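Local coordinates for protein salmonella typhimurium DB7155 bacteriophage DET7 tailspike (PDB 2V5I) that probably binds and hydrolyses the O-antigen of the host's lipopolysaccharide as the trimeric, beta-helical receptor-binding tailspike of the phage, at residues K59-C65 with G81-N87; T157-A163 with A177-C183. All coordinates share one frame; numbering follows the deposited sequence.

Interaction 1. Residues K59-C65 with G81-N87; sequences KILTINC and GPGSVIN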
ATOM      1  N   LYS A  59      15.346  37.695  13.860  1.00 11.77           N
ATOM      2  CA  LYS A  59      15.660  36.861  15.019  1.00 11.48           C
ATOM      3  C   LYS A  59      15.058  35.462  14.858  1.00 13.05           C
ATOM      4  O   LYS A  59      14.003  35.280  14.262  1.00 15.04           O
ATOM      5  CB  LYS A  59      15.167  37.539  16.314  1.00 14.16           C
ATOM      6  CG  LYS A  59      15.947  38.813  16.653  1.00 15.49           C
ATOM      7  CD  LYS A  59      15.491  39.476  17.942  1.00 19.47           C
ATOM      8  CE  LYS A  59      14.070  39.917  17.903  1.00 19.19           C
ATOM      9  NZ  LYS A  59      13.842  40.881  19.046  1.00 18.32           N
ATOM     10  N   ILE A  60      15.783  34.491  15.362  1.00 12.47           N
ATOM     11  CA  ILE A  60      15.392  33.078  15.260  1.00 12.91           C
ATOM     12  C   ILE A  60      14.756  32.746  16.576  1.00 12.82           C
ATOM     13  O   ILE A  60      15.464  32.449  17.569  1.00 13.09           O
ATOM     14  CB  ILE A  60      16.613  32.190  15.007  1.00 12.69           C
ATOM     15  CG1 ILE A  60      17.283  32.600  13.679  1.00 15.99           C
ATOM     16  CG2 ILE A  60      16.201  30.776  14.926  1.00 14.14           C
ATOM     17  CD1 ILE A  60      18.628  31.935  13.490  1.00 17.07           C
ATOM     18  N   LEU A  61      13.446  32.832  16.630  1.00 12.97           N
ATOM     19  CA  LEU A  61      12.710  32.644  17.882  1.00 10.88           C
ATOM     20  C   LEU A  61      12.004  31.312  17.947  1.00 12.07           C
ATOM     21  O   LEU A  61      11.595  30.762  16.916  1.00 12.08           O
ATOM     22  CB  LEU A  61      11.674  33.783  18.084  1.00 11.33           C
ATOM     23  CG  LEU A  61      12.220  35.214  18.174  1.00 12.87           C
ATOM     24  CD1 LEU A  61      11.119  36.188  18.533  1.00 17.00           C
ATOM     25  CD2 LEU A  61      13.390  35.285  19.166  1.00 12.28           C
ATOM     26  N   THR A  62      11.867  30.813  19.160  1.00 11.98           N
ATOM     27  CA  THR A  62      10.944  29.679  19.474  1.00 11.80           C
ATOM     28  C   THR A  62       9.748  30.254  20.166  1.00 13.96           C
ATOM     29  O   THR A  62       9.895  30.745  21.308  1.00 12.25           O
ATOM     30  CB  THR A  62      11.669  28.705  20.365  1.00 14.12           C
ATOM     31  OG1 THR A  62      12.849  28.258  19.683  1.00 21.17           O
ATOM     32  CG2 THR A  62      10.842  27.490  20.680  1.00 18.69           C
ATOM     33  N   ILE A  63       8.579  30.177  19.521  1.00 11.72           N
ATOM     34  CA  ILE A  63       7.365  30.800  20.023  1.00 11.32           C
ATOM     35  C   ILE A  63       6.559  29.665  20.560  1.00 11.10           C
ATOM     36  O   ILE A  63       6.148  28.791  19.807  1.00 13.32           O
ATOM     37  CB  ILE A  63       6.544  31.555  18.940  1.00 10.56           C
ATOM     38  CG1 ILE A  63       7.455  32.555  18.176  1.00 13.42           C
ATOM     39  CG2 ILE A  63       5.342  32.215  19.559  1.00 14.32           C
ATOM     40  CD1 ILE A  63       6.752  33.313  17.096  1.00 19.87           C
ATOM     41  N   ASN A  64       6.347  29.668  21.873  1.00  9.40           N
ATOM     42  CA  ASN A  64       5.565  28.666  22.547  1.00  8.91           C
ATOM     43  C   ASN A  64       4.205  29.231  22.893  1.00 12.55           C
ATOM     44  O   ASN A  64       4.095  30.127  23.728  1.00 12.87           O
ATOM     45  CB  ASN A  64       6.313  28.209  23.805  1.00 11.81           C
ATOM     46  CG  ASN A  64       7.631  27.567  23.480  1.00 16.91           C
ATOM     47  OD1 ASN A  64       8.705  27.991  23.957  1.00 29.96           O
ATOM     48  ND2 ASN A  64       7.584  26.583  22.653  1.00 16.86           N
ATOM     49  N   CYS A  65       3.154  28.739  22.242  1.00 10.62           N
ATOM     50  CA  CYS A  65       1.826  29.290  22.492  1.00 10.84           C
ATOM     51  C   CYS A  65       1.090  28.459  23.531  1.00 12.06           C
ATOM     52  O   CYS A  65       1.019  27.231  23.411  1.00 13.85           O
ATOM     53  CB  CYS A  65       1.012  29.337  21.213  1.00 12.43           C
ATOM     54  SG  CYS A  65       1.854  30.265  19.889  1.00 14.46           S
ATOM     55  N   GLY A  81      13.422  34.975  11.474  1.00 13.71           N
ATOM     56  CA  GLY A  81      14.701  34.356  11.163  1.00 13.00           C
ATOM     57  C   GLY A  81      14.559  32.917  10.783  1.00 12.71           C
ATOM     58  O   GLY A  81      13.613  32.225  11.182  1.00 13.97           O
ATOM     59  N   PRO A  82      15.507  32.417  10.009  1.00 13.70           N
ATOM     60  CA  PRO A  82      15.394  31.064   9.553  1.00 14.14           C
ATOM     61  C   PRO A  82      15.566  30.088  10.654  1.00 14.04           C
ATOM     62  O   PRO A  82      16.468  30.254  11.469  1.00 14.67           O
ATOM     63  CB  PRO A  82      16.525  30.938   8.525  1.00 16.05           C
ATOM     64  CG  PRO A  82      17.467  32.040   8.866  1.00 17.45           C
ATOM     65  CD  PRO A  82      16.690  33.118   9.502  1.00 15.14           C
ATOM     66  N   GLY A  83      14.725  29.055  10.669  1.00 15.80           N
ATOM     67  CA  GLY A  83      14.789  28.086  11.741  1.00 15.29           C
ATOM     68  C   GLY A  83      13.867  28.404  12.896  1.00 14.78           C
ATOM     69  O   GLY A  83      13.867  27.717  13.877  1.00 16.36           O
ATOM     70  N   SER A  84      13.100  29.482  12.786  1.00 12.73           N
ATOM     71  CA  SER A  84      12.147  29.785  13.843  1.00  9.48           C
ATOM     72  C   SER A  84      11.094  28.653  13.943  1.00 10.22           C
ATOM     73  O   SER A  84      10.757  28.052  12.935  1.00 10.72           O
ATOM     74  CB  SER A  84      11.449  31.129  13.580  1.00 12.27           C
ATOM     75  OG  SER A  84      12.371  32.234  13.666  1.00 12.44           O
ATOM     76  N   VAL A  85      10.472  28.523  15.114  1.00 10.11           N
ATOM     77  CA  VAL A  85       9.448  27.471  15.354  1.00  8.37           C
ATOM     78  C   VAL A  85       8.298  28.129  16.072  1.00 10.06           C
ATOM     79  O   VAL A  85       8.529  28.860  17.010  1.00 10.72           O
ATOM     80  CB  VAL A  85      10.004  26.315  16.195  1.00 12.26           C
ATOM     81  CG1 VAL A  85       8.916  25.337  16.574  1.00 14.51           C
ATOM     82  CG2 VAL A  85      11.104  25.615  15.400  1.00 13.16           C
ATOM     83  N   ILE A  86       7.085  27.813  15.655  1.00  8.98           N
ATOM     84  CA  ILE A  86       5.859  28.257  16.350  1.00  8.38           C
ATOM     85  C   ILE A  86       5.127  27.023  16.841  1.00  9.18           C
ATOM     86  O   ILE A  86       4.621  26.242  16.033  1.00 10.15           O
ATOM     87  CB  ILE A  86       4.941  29.097  15.378  1.00  8.80           C
ATOM     88  CG1 ILE A  86       5.764  30.245  14.741  1.00 10.99           C
ATOM     89  CG2 ILE A  86       3.795  29.668  16.149  1.00 11.42           C
ATOM     90  CD1 ILE A  86       4.966  31.058  13.679  1.00 13.97           C
ATOM     91  N   ASN A  87       5.123  26.815  18.159  1.00  8.60           N
ATOM     92  CA  ASN A  87       4.491  25.643  18.775  1.00  8.68           C
ATOM     93  C   ASN A  87       3.090  25.947  19.251  1.00 11.16           C
ATOM     94  O   ASN A  87       2.861  26.873  20.038  1.00 11.54           O
ATOM     95  CB  ASN A  87       5.323  25.188  19.999  1.00 10.49           C
ATOM     96  CG  ASN A  87       6.678  24.641  19.608  1.00 17.48           C
ATOM     97  OD1 ASN A  87       7.762  25.133  20.035  1.00 20.84           O
ATOM     98  ND2 ASN A  87       6.644  23.635  18.790  1.00 12.82           N
TER
HETATM   99  O   HOH W   1      11.357  34.629  14.480  1.00 25.16           O

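Interaction 2. Residues T157-A163 with A177-C183; sequences TLDIRSA and AYLFRSC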
ATOM      1  N   THR A 157      -6.408  34.746  10.185  1.00  9.32           N
ATOM      2  CA  THR A 157      -5.293  34.277   9.353  1.00 10.46           C
ATOM      3  C   THR A 157      -3.959  34.624  10.010  1.00 11.84           C
ATOM      4  O   THR A 157      -3.695  35.795  10.303  1.00 12.82           O
ATOM      5  CB  THR A 157      -5.338  34.886   7.944  1.00 10.42           C
ATOM      6  OG1 THR A 157      -6.562  34.519   7.305  1.00 11.34           O
ATOM      7  CG2 THR A 157      -4.125  34.368   7.092  1.00 12.07           C
ATOM      8  N   LEU A 158      -3.116  33.602  10.175  1.00 10.88           N
ATOM      9  CA  LEU A 158      -1.687  33.829  10.461  1.00 11.23           C
ATOM     10  C   LEU A 158      -0.941  33.899   9.138  1.00 11.95           C
ATOM     11  O   LEU A 158      -0.876  32.921   8.421  1.00 11.36           O
ATOM     12  CB  LEU A 158      -1.069  32.764  11.377  1.00 10.87           C
ATOM     13  CG  LEU A 158       0.335  33.128  11.855  1.00 13.13           C
ATOM     14  CD1 LEU A 158       0.346  34.398  12.659  1.00 12.60           C
ATOM     15  CD2 LEU A 158       0.842  31.979  12.675  1.00 12.55           C
ATOM     16  N   ASP A 159      -0.378  35.067   8.819  1.00 10.20           N
ATOM     17  CA  ASP A 159       0.202  35.380   7.490  1.00 12.06           C
ATOM     18  C   ASP A 159       1.710  35.539   7.720  1.00 12.30           C
ATOM     19  O   ASP A 159       2.166  36.565   8.217  1.00 13.70           O
ATOM     20  CB  ASP A 159      -0.486  36.648   6.927  1.00 12.73           C
ATOM     21  CG  ASP A 159      -0.008  37.061   5.556  1.00 15.77           C
ATOM     22  OD1 ASP A 159       1.112  36.672   5.155  1.00 18.23           O
ATOM     23  OD2 ASP A 159      -0.792  37.799   4.870  1.00 18.99           O
ATOM     24  N   ILE A 160       2.479  34.526   7.329  1.00 10.46           N
ATOM     25  CA  ILE A 160       3.944  34.538   7.469  1.00 10.52           C
ATOM     26  C   ILE A 160       4.553  34.909   6.124  1.00  9.72           C
ATOM     27  O   ILE A 160       4.248  34.306   5.104  1.00 10.71           O
ATOM     28  CB  ILE A 160       4.422  33.181   7.980  1.00 12.70           C
ATOM     29  CG1 ILE A 160       3.902  32.992   9.427  1.00 14.60           C
ATOM     30  CG2 ILE A 160       5.948  33.122   7.920  1.00 13.05           C
ATOM     31  CD1 ILE A 160       4.223  31.711   9.989  1.00 18.60           C
ATOM     32  N   ARG A 161       5.377  35.969   6.103  1.00 11.27           N
ATOM     33  CA  ARG A 161       5.819  36.579   4.850  1.00 13.04           C
ATOM     34  C   ARG A 161       7.326  36.463   4.620  1.00 12.12           C
ATOM     35  O   ARG A 161       8.121  36.708   5.523  1.00 12.54           O
ATOM     36  CB  ARG A 161       5.435  38.066   4.858  1.00 13.28           C
ATOM     37  CG  ARG A 161       3.978  38.194   4.790  1.00 17.51           C
ATOM     38  CD  ARG A 161       3.509  39.522   4.497  1.00 17.96           C
ATOM     39  NE  ARG A 161       2.068  39.498   4.460  1.00 17.77           N
ATOM     40  CZ  ARG A 161       1.307  40.572   4.264  1.00 18.38           C
ATOM     41  NH1 ARG A 161       1.885  41.761   4.070  1.00 18.67           N
ATOM     42  NH2 ARG A 161      -0.025  40.453   4.266  1.00 20.39           N
ATOM     43  N   SER A 162       7.696  35.977   3.443  1.00 12.53           N
ATOM     44  CA  SER A 162       9.100  35.881   3.013  1.00 13.51           C
ATOM     45  C   SER A 162      10.064  35.275   4.030  1.00 15.28           C
ATOM     46  O   SER A 162      11.136  35.835   4.320  1.00 17.81           O
ATOM     47  CB  SER A 162       9.589  37.263   2.552  1.00 14.96           C
ATOM     48  OG  SER A 162       8.801  37.753   1.468  1.00 16.39           O
ATOM     49  N   ALA A 163       9.697  34.118   4.538  1.00 13.35           N
ATOM     50  CA  ALA A 163      10.502  33.395   5.518  1.00 15.82           C
ATOM     51  C   ALA A 163      11.101  32.126   4.878  1.00 15.07           C
ATOM     52  O   ALA A 163      10.639  31.644   3.847  1.00 15.31           O
ATOM     53  CB  ALA A 163       9.668  33.031   6.715  1.00 17.58           C
ATOM     54  N   ALA A 177      -7.043  30.293   9.308  1.00  7.17           N
ATOM     55  CA  ALA A 177      -6.169  30.033   8.151  1.00  9.70           C
ATOM     56  C   ALA A 177      -4.705  30.270   8.490  1.00  9.50           C
ATOM     57  O   ALA A 177      -4.389  31.141   9.245  1.00 10.65           O
ATOM     58  CB  ALA A 177      -6.556  30.893   7.001  1.00  9.35           C
ATOM     59  N   TYR A 178      -3.814  29.448   7.891  1.00  8.26           N
ATOM     60  CA  TYR A 178      -2.411  29.633   7.975  1.00 10.08           C
ATOM     61  C   TYR A 178      -1.907  29.851   6.559  1.00  9.67           C
ATOM     62  O   TYR A 178      -2.149  29.044   5.673  1.00 10.97           O
ATOM     63  CB  TYR A 178      -1.773  28.376   8.604  1.00 10.14           C
ATOM     64  CG  TYR A 178      -2.128  28.260  10.073  1.00 10.67           C
ATOM     65  CD1 TYR A 178      -3.313  27.605  10.497  1.00 10.12           C
ATOM     66  CD2 TYR A 178      -1.305  28.825  11.051  1.00 10.73           C
ATOM     67  CE1 TYR A 178      -3.643  27.562  11.855  1.00 10.54           C
ATOM     68  CE2 TYR A 178      -1.640  28.781  12.404  1.00  8.27           C
ATOM     69  CZ  TYR A 178      -2.790  28.121  12.790  1.00  8.67           C
ATOM     70  OH  TYR A 178      -3.050  28.096  14.154  1.00  9.22           O
ATOM     71  N   LEU A 179      -1.248  30.987   6.330  1.00  9.60           N
ATOM     72  CA  LEU A 179      -0.899  31.429   4.985  1.00 10.89           C
ATOM     73  C   LEU A 179       0.564  31.783   4.982  1.00 12.23           C
ATOM     74  O   LEU A 179       1.006  32.537   5.832  1.00 12.10           O
ATOM     75  CB  LEU A 179      -1.729  32.667   4.632  1.00  9.67           C
ATOM     76  CG  LEU A 179      -1.316  33.439   3.382  1.00 13.91           C
ATOM     77  CD1 LEU A 179      -1.361  32.562   2.149  1.00 14.37           C
ATOM     78  CD2 LEU A 179      -2.218  34.617   3.254  1.00 15.06           C
ATOM     79  N   PHE A 180       1.336  31.180   4.074  1.00  9.28           N
ATOM     80  CA  PHE A 180       2.737  31.498   3.879  1.00 10.96           C
ATOM     81  C   PHE A 180       2.861  32.191   2.529  1.00 10.23           C
ATOM     82  O   PHE A 180       2.580  31.567   1.489  1.00 10.54           O
ATOM     83  CB  PHE A 180       3.550  30.206   3.868  1.00 10.40           C
ATOM     84  CG  PHE A 180       3.666  29.550   5.225  1.00 11.24           C
ATOM     85  CD1 PHE A 180       2.638  28.727   5.695  1.00 11.93           C
ATOM     86  CD2 PHE A 180       4.786  29.713   5.975  1.00 11.38           C
ATOM     87  CE1 PHE A 180       2.749  28.154   6.963  1.00 15.24           C
ATOM     88  CE2 PHE A 180       4.934  29.104   7.172  1.00 13.84           C
ATOM     89  CZ  PHE A 180       3.933  28.315   7.653  1.00 12.04           C
ATOM     90  N   ARG A 181       3.371  33.434   2.507  1.00 10.83           N
ATOM     91  CA  ARG A 181       3.492  34.197   1.271  1.00 12.21           C
ATOM     92  C   ARG A 181       4.987  34.328   0.953  1.00 12.55           C
ATOM     93  O   ARG A 181       5.770  34.795   1.806  1.00 13.42           O
ATOM     94  CB  ARG A 181       2.950  35.613   1.471  1.00 13.49           C
ATOM     95  CG  ARG A 181       1.470  35.725   1.629  1.00 16.13           C
ATOM     96  CD  ARG A 181       1.155  37.194   1.705  1.00 19.35           C
ATOM     97  NE  ARG A 181      -0.239  37.474   2.022  1.00 16.49           N
ATOM     98  CZ  ARG A 181      -1.206  37.495   1.106  1.00 23.86           C
ATOM     99  NH1 ARG A 181      -0.935  37.160  -0.148  1.00 29.92           N
ATOM    100  NH2 ARG A 181      -2.457  37.775   1.460  1.00 27.73           N
ATOM    101  N   SER A 182       5.397  33.872  -0.224  1.00 11.11           N
ATOM    102  CA  SER A 182       6.756  33.944  -0.710  1.00 11.52           C
ATOM    103  C   SER A 182       7.782  33.244   0.227  1.00 11.71           C
ATOM    104  O   SER A 182       8.924  33.735   0.398  1.00 13.18           O
ATOM    105  CB  SER A 182       7.167  35.395  -0.891  1.00 13.11           C
ATOM    106  OG  SER A 182       6.342  35.965  -1.863  1.00 16.64           O
ATOM    107  N   CYS A 183       7.379  32.115   0.796  1.00 11.00           N
ATOM    108  CA  CYS A 183       8.212  31.363   1.705  1.00 11.17           C
ATOM    109  C   CYS A 183       8.827  30.160   1.003  1.00  9.31           C
ATOM    110  O   CYS A 183       8.289  29.694   0.008  1.00  9.99           O
ATOM    111  CB  CYS A 183       7.438  30.885   2.942  1.00 10.67           C
ATOM    112  SG  CYS A 183       6.867  32.303   3.945  1.00 13.21           S
TER
HETATM  113  O   HOH W   2      -3.350  38.175   4.266  1.00 20.69           O
HETATM  114  O   HOH W   3      11.803  32.666   1.423  1.00 36.74           O

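Interaction 1. Residues K59-C65 with G81-N87
N87 lies beside N64 on the next strand, their side chains pointing the same way. The two amides lie nearly coplanar, their planes only 5° apart, with ND2 of N64 3.0 Å from OD1 of N87 but at too poor an angle for a hydrogen bond. CG2 of T62 also approaches OD1 of N87. The backbone of N87 is held more firmly: its N-H meets I63 O at 2.8 Å, nearly straight at 172°, and its own carbonyl takes the N-H of C65. With I63 N to V85 O, these bonds set strands 62-65 and 85-87 in parallel register.

On the other face, I63 and I86 run side by side, with I63 CD1 4.0 Å from I86 CG1. C65 SG continues this apolar row against I86 CG2.

At the entry to the strands, I60 leans over the type II turn G81-S84. Its CG1 sits 3.3 Å from P82 O, and CD1 and CG2 also lie close to that oxygen, so that P82 O points into the branched side chain. S84 closes the turn: with chi1 at -66°, OG stands beside its own backbone N, donates to G81 O at 2.8 Å and accepts the N-H of L61 at 3.2 Å. Water 1 donates to both S84 OG and K59 O, joining the turn to the first segment.

The T62 face reaches the trimer interface: K66 NZ of the second subunit is hydrogen-bonded to T62 OG1 and I60 O, and K18 of the third subunit packs on N64. Strand 62-65 is flanked by strand 39-42, where L40 and I42 pack on I63, and strand 85-92 by strand 167-169, whose R169 touches V85 and N87.

Interaction 2. Residues T157-A163 with A177-C183
T157 lies beside A177, and the parallel pairing runs on to R161 beside R181, the two strand axes 4.6 Å apart and 13° from parallel. L158 and I160 each give their N-H to the second strand and take one back through O, and S162 N extends the ladder to R181 O.

On the face of D159, two arginines share one carboxylate. R161 grips it side-on from above the carboxylate plane, NE to OD1 at 3.1 Å and NH2 to OD2 at 2.8 Å, whereas R181 sends NE to the syn side of OD2, nearer that plane, at 2.9 Å and almost straight at 172°. The two donors reach OD2 from opposite faces, and the guanidinium groups stand nearly perpendicular. Water 2 joins OD2 to R181 NH2, E205 OE1 forms a salt bridge with R181 NH1, and L179 CD2 lies over one face of that guanidinium.

On the other face, I160 CD1 packs 3.9 Å from F180 CE2, and L158 CB meets the ring of Y178. Beyond the strands, C183 SG accepts the N-H of A163 at 3.4 Å. Stacked parallel strands, with aliphatic and aromatic residues in line on one face, are characteristic of successive rungs of the right-handed parallel beta-helix of P22-type tailspikes.

Interactions 1 and 2 come in series along the chain, near the N-terminal end of the beta-helix, their centres about 14 Å apart. Strands 62-65 and 85-92 belong to one array of parallel strands and 156-161 and 176-181 to another, so the contacts represent two walls of the solenoid. Between the interactions the chain makes a long excursion that includes the helices 113-117, 132-137, 141-144 and 147-150. The walls meet inside the beta-helix, where CD1 of I86 packs 3.8 Å from CD1 of I160. Outwardly they differ: interaction 1 touches both other subunits of the trimer, whereas neither subunit touches the segments of interaction 2.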